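Local structure of encapsidation protein (Bacillus phage phi29, 5HD9) at residues I47-E55 against R119-E130. The protein is the ATPase of the DNA packaging motor, which probably uses ATP hydrolysis to drive the viral genome into the phage capsid. Sequence-based numbering, arbitrary orientation.
Sequences IYVRRYKPE and REKDNSNYIPNE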
loop_
_atom_site.group_PDB
_atom_site.type_symbol
_atom_site.label_atom_id
_atom_site.label_comp_id
_atom_site.label_asym_id
_atom_site.label_seq_id
_atom_site.Cartn_x
_atom_site.Cartn_y
_atom_site.Cartn_z
ATOM N N ILE A 47 2.918 -4.596 5.488
ATOM C CA ILE A 47 1.790 -4.053 6.226
ATOM C C ILE A 47 0.746 -3.511 5.259
ATOM O O ILE A 47 1.054 -2.725 4.365
ATOM C CB ILE A 47 2.223 -2.939 7.204
ATOM C CG1 ILE A 47 3.219 -3.505 8.220
ATOM C CG2 ILE A 47 1.001 -2.352 7.916
ATOM C CD1 ILE A 47 3.700 -2.516 9.249
ATOM N N TYR A 48 -0.488 -3.961 5.452
ATOM C CA TYR A 48 -1.634 -3.479 4.697
ATOM C C TYR A 48 -2.368 -2.458 5.560
ATOM O O TYR A 48 -2.897 -2.793 6.622
ATOM C CB TYR A 48 -2.544 -4.648 4.307
ATOM C CG TYR A 48 -3.762 -4.284 3.487
ATOM C CD1 TYR A 48 -3.634 -3.744 2.217
ATOM C CD2 TYR A 48 -5.042 -4.514 3.975
ATOM C CE1 TYR A 48 -4.749 -3.422 1.462
ATOM C CE2 TYR A 48 -6.159 -4.198 3.230
ATOM C CZ TYR A 48 -6.009 -3.656 1.975
ATOM O OH TYR A 48 -7.125 -3.342 1.234
ATOM N N VAL A 49 -2.371 -1.210 5.112
ATOM C CA VAL A 49 -2.973 -0.124 5.871
ATOM C C VAL A 49 -4.275 0.328 5.226
ATOM O O VAL A 49 -4.362 0.495 4.008
ATOM C CB VAL A 49 -2.016 1.082 5.984
ATOM C CG1 VAL A 49 -2.656 2.219 6.780
ATOM C CG2 VAL A 49 -0.705 0.658 6.629
ATOM N N ARG A 50 -5.289 0.497 6.066
ATOM C CA ARG A 50 -6.511 1.190 5.692
ATOM C C ARG A 50 -6.743 2.260 6.749
ATOM O O ARG A 50 -6.255 2.136 7.869
ATOM C CB ARG A 50 -7.692 0.222 5.598
ATOM C CG ARG A 50 -7.504 -0.887 4.563
ATOM C CD ARG A 50 -7.453 -0.334 3.144
ATOM N NE ARG A 50 -8.722 0.286 2.765
ATOM C CZ ARG A 50 -9.708 -0.337 2.122
ATOM N NH1 ARG A 50 -9.590 -1.610 1.760
ATOM N NH2 ARG A 50 -10.822 0.321 1.838
ATOM N N ARG A 51 -7.465 3.317 6.396
ATOM C CA ARG A 51 -7.619 4.455 7.296
ATOM C C ARG A 51 -8.416 4.096 8.544
ATOM O O ARG A 51 -7.977 4.358 9.668
ATOM C CB ARG A 51 -8.293 5.617 6.569
ATOM C CG ARG A 51 -8.574 6.818 7.455
ATOM C CD ARG A 51 -8.995 8.024 6.635
ATOM N NE ARG A 51 -7.879 8.536 5.843
ATOM C CZ ARG A 51 -7.660 8.262 4.559
ATOM N NH1 ARG A 51 -8.490 7.486 3.871
ATOM N NH2 ARG A 51 -6.599 8.777 3.955
ATOM N N TYR A 52 -9.584 3.493 8.340
ATOM C CA TYR A 52 -10.497 3.195 9.437
ATOM C C TYR A 52 -10.787 1.699 9.559
ATOM O O TYR A 52 -10.679 0.949 8.591
ATOM C CB TYR A 52 -11.803 3.970 9.254
ATOM C CG TYR A 52 -11.634 5.471 9.334
ATOM C CD1 TYR A 52 -11.065 6.065 10.453
ATOM C CD2 TYR A 52 -12.059 6.296 8.301
ATOM C CE1 TYR A 52 -10.910 7.436 10.535
ATOM C CE2 TYR A 52 -11.908 7.667 8.374
ATOM C CZ TYR A 52 -11.333 8.233 9.493
ATOM O OH TYR A 52 -11.180 9.599 9.572
ATOM N N LYS A 53 -11.165 1.287 10.764
ATOM C CA LYS A 53 -11.422 -0.117 11.077
ATOM C C LYS A 53 -12.456 -0.814 10.181
ATOM O O LYS A 53 -12.252 -1.965 9.796
ATOM C CB LYS A 53 -11.869 -0.241 12.536
ATOM C CG LYS A 53 -10.777 0.095 13.531
ATOM C CD LYS A 53 -11.227 -0.162 14.956
ATOM C CE LYS A 53 -10.061 -0.589 15.828
ATOM N NZ LYS A 53 -10.445 -0.770 17.259
ATOM N N PRO A 54 -13.581 -0.144 9.866
ATOM C CA PRO A 54 -14.572 -0.841 9.036
ATOM C C PRO A 54 -14.051 -1.237 7.659
ATOM O O PRO A 54 -14.587 -2.158 7.041
ATOM C CB PRO A 54 -15.704 0.186 8.910
ATOM C CG PRO A 54 -15.053 1.494 9.189
ATOM C CD PRO A 54 -14.062 1.191 10.254
ATOM N N GLU A 55 -13.014 -0.554 7.191
ATOM C CA GLU A 55 -12.420 -0.861 5.896
ATOM C C GLU A 55 -11.692 -2.203 5.936
ATOM O O GLU A 55 -11.329 -2.754 4.894
ATOM C CB GLU A 55 -11.467 0.257 5.476
ATOM C CG GLU A 55 -12.117 1.631 5.474
ATOM C CD GLU A 55 -11.229 2.699 4.874
ATOM O OE1 GLU A 55 -10.947 2.628 3.659
ATOM O OE2 GLU A 55 -10.814 3.610 5.619
ATOM N N ARG A 119 -9.676 10.161 0.810
ATOM C CA ARG A 119 -11.048 10.122 1.296
ATOM C C ARG A 119 -11.949 10.418 0.109
ATOM O O ARG A 119 -12.101 11.569 -0.305
ATOM C CB ARG A 119 -11.270 11.110 2.439
ATOM C CG ARG A 119 -10.796 10.603 3.790
ATOM C CD ARG A 119 -11.574 9.372 4.258
ATOM N NE ARG A 119 -12.958 9.677 4.606
ATOM C CZ ARG A 119 -13.879 8.757 4.875
ATOM N NH1 ARG A 119 -13.575 7.466 4.824
ATOM N NH2 ARG A 119 -15.112 9.128 5.189
ATOM N N GLU A 120 -12.555 9.356 -0.416
ATOM C CA GLU A 120 -13.020 9.328 -1.796
ATOM C C GLU A 120 -14.535 9.391 -1.924
ATOM O O GLU A 120 -15.203 8.412 -1.596
ATOM C CB GLU A 120 -12.507 8.043 -2.477
ATOM C CG GLU A 120 -13.085 7.755 -3.878
ATOM C CD GLU A 120 -13.051 6.276 -4.258
ATOM O OE1 GLU A 120 -12.820 5.420 -3.374
ATOM O OE2 GLU A 120 -13.255 5.971 -5.454
ATOM N N LYS A 121 -15.098 10.512 -2.377
ATOM C CA LYS A 121 -14.474 11.835 -2.413
ATOM C C LYS A 121 -15.169 12.603 -1.308
ATOM O O LYS A 121 -14.786 13.720 -0.944
ATOM C CB LYS A 121 -14.676 12.541 -3.772
ATOM C CG LYS A 121 -15.030 11.620 -4.939
ATOM C CD LYS A 121 -13.846 10.745 -5.313
ATOM C CE LYS A 121 -12.973 11.372 -6.383
ATOM N NZ LYS A 121 -13.406 10.957 -7.742
ATOM N N ASP A 122 -16.193 11.947 -0.768
ATOM C CA ASP A 122 -17.374 12.607 -0.227
ATOM C C ASP A 122 -17.084 13.654 0.838
ATOM O O ASP A 122 -17.793 14.658 0.934
ATOM C CB ASP A 122 -18.333 11.553 0.334
ATOM C CG ASP A 122 -19.787 11.899 0.089
ATOM O OD1 ASP A 122 -20.185 13.047 0.372
ATOM O OD2 ASP A 122 -20.528 11.023 -0.402
ATOM N N ASN A 123 -16.037 13.436 1.624
ATOM C CA ASN A 123 -15.723 14.356 2.703
ATOM C C ASN A 123 -14.286 14.219 3.176
ATOM O O ASN A 123 -13.767 13.112 3.314
ATOM C CB ASN A 123 -16.688 14.129 3.874
ATOM C CG ASN A 123 -16.442 15.078 5.033
ATOM O OD1 ASN A 123 -15.666 16.028 4.922
ATOM N ND2 ASN A 123 -17.117 14.830 6.151
ATOM N N SER A 124 -13.651 15.357 3.440
ATOM C CA SER A 124 -12.294 15.374 3.962
ATOM C C SER A 124 -12.286 14.918 5.421
ATOM O O SER A 124 -11.852 15.645 6.317
ATOM C CB SER A 124 -11.682 16.771 3.822
ATOM O OG SER A 124 -11.266 17.009 2.487
ATOM N N ASN A 125 -12.788 13.708 5.643
ATOM C CA ASN A 125 -12.760 13.079 6.951
ATOM C C ASN A 125 -11.460 12.291 7.089
ATOM O O ASN A 125 -11.460 11.071 7.264
ATOM C CB ASN A 125 -13.986 12.179 7.141
ATOM C CG ASN A 125 -13.991 11.456 8.479
ATOM O OD1 ASN A 125 -13.417 11.931 9.459
ATOM N ND2 ASN A 125 -14.636 10.294 8.520
ATOM N N TYR A 126 -10.347 13.003 6.967
ATOM C CA TYR A 126 -9.039 12.425 7.232
ATOM C C TYR A 126 -8.792 12.446 8.731
ATOM O O TYR A 126 -9.431 13.201 9.465
ATOM C CB TYR A 126 -7.933 13.196 6.506
ATOM C CG TYR A 126 -7.963 13.066 5.000
ATOM C CD1 TYR A 126 -7.332 12.004 4.366
ATOM C CD2 TYR A 126 -8.609 14.010 4.214
ATOM C CE1 TYR A 126 -7.349 11.882 2.991
ATOM C CE2 TYR A 126 -8.634 13.896 2.839
ATOM C CZ TYR A 126 -8.001 12.830 2.232
ATOM O OH TYR A 126 -8.020 12.706 0.861
ATOM N N ILE A 127 -7.864 11.615 9.184
ATOM C CA ILE A 127 -7.459 11.619 10.581
ATOM C C ILE A 127 -6.668 12.903 10.851
ATOM O O ILE A 127 -5.928 13.365 9.986
ATOM C CB ILE A 127 -6.619 10.363 10.916
ATOM C CG1 ILE A 127 -7.485 9.107 10.776
ATOM C CG2 ILE A 127 -6.049 10.436 12.323
ATOM C CD1 ILE A 127 -6.699 7.836 10.538
ATOM N N PRO A 128 -6.854 13.515 12.033
ATOM C CA PRO A 128 -6.029 14.694 12.335
ATOM C C PRO A 128 -4.536 14.371 12.346
ATOM O O PRO A 128 -4.126 13.406 12.990
ATOM C CB PRO A 128 -6.509 15.129 13.729
ATOM C CG PRO A 128 -7.456 14.065 14.208
ATOM C CD PRO A 128 -7.944 13.332 13.006
ATOM N N ASN A 129 -3.743 15.174 11.639
ATOM C CA ASN A 129 -2.313 14.918 11.492
ATOM C C ASN A 129 -2.071 13.496 11.002
ATOM O O ASN A 129 -1.180 12.798 11.489
ATOM C CB ASN A 129 -1.586 15.154 12.817
ATOM C CG ASN A 129 -1.772 16.564 13.340
ATOM O OD1 ASN A 129 -2.856 16.933 13.788
ATOM N ND2 ASN A 129 -0.709 17.359 13.288
ATOM N N GLU A 130 -2.883 13.076 10.039
ATOM C CA GLU A 130 -2.801 11.729 9.489
ATOM C C GLU A 130 -1.464 11.471 8.808
ATOM O O GLU A 130 -0.915 10.377 8.909
ATOM C CB GLU A 130 -3.936 11.496 8.493
ATOM C CG GLU A 130 -3.947 10.114 7.880
ATOM C CD GLU A 130 -5.055 9.947 6.865
ATOM O OE1 GLU A 130 -4.771 9.478 5.741
ATOM O OE2 GLU A 130 -6.213 10.283 7.192
HETATM O O HOH W 1 -11.116 5.933 4.227
HETATM O O HOH W 2 -12.676 10.533 11.403
#
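Arg51 leaves its backbone with CG anti to N, runs straight, then bends at chi3 (-69°), which turns its guanidinium edge to the carboxylate of Glu130. Glu130 reaches it on a fully extended chain, also anti at chi1. The grip is side-on. Arg51 NE donates to Glu130 OE2 at 2.8 Å, nearly straight (174°) and in the guanidinium plane. Arg51 NH2 meets the syn lone pair of Glu130 OE1 at 2.7 Å, in a more bent bond. The two groups are twisted by 42°, so the salt bridge is not coplanar. Glu130 OE2 also takes the backbone N of Ile127 on its anti lone pair, so the carboxylate of the last residue of the type II turn closes back on the first. Tyr163 OH holds Glu130 OE1, and Arg51 NH2 has a second acceptor in Phe117 O.

The fold is an ASCE P-loop NTPase. Here the loop after strand 45-50 meets the loop that leads from strand 109-115 into helix 130-141; the two strands are parallel neighbours in the central sheet.

Arg119 packs against the Arg51 guanidinium with aliphatic carbons, its CG over one face. The same CG lies 3.6 Å above the centre of the Tyr126 ring. The Arg119 guanidinium in turn has Tyr52 CE2 over one face, and its NH1 sits at the edge of the Tyr52 ring. Water 1 accepts from Arg51 NH1 and Arg119 NH1 and donates to Glu55 OE2; this carboxylate probably eases the closeness of the two arginines. Tyr52 lies with one face on Arg51 CG. Its OH donates to Asn125 O at 2.8 Å, from above the carbonyl plane. Ile127 and Tyr52 slide past each other in opposite directions, with Ile127 CG1 3.8 Å from Tyr52 CE1, and Ile127 CD1 reaches Arg51 CG at 3.7 Å.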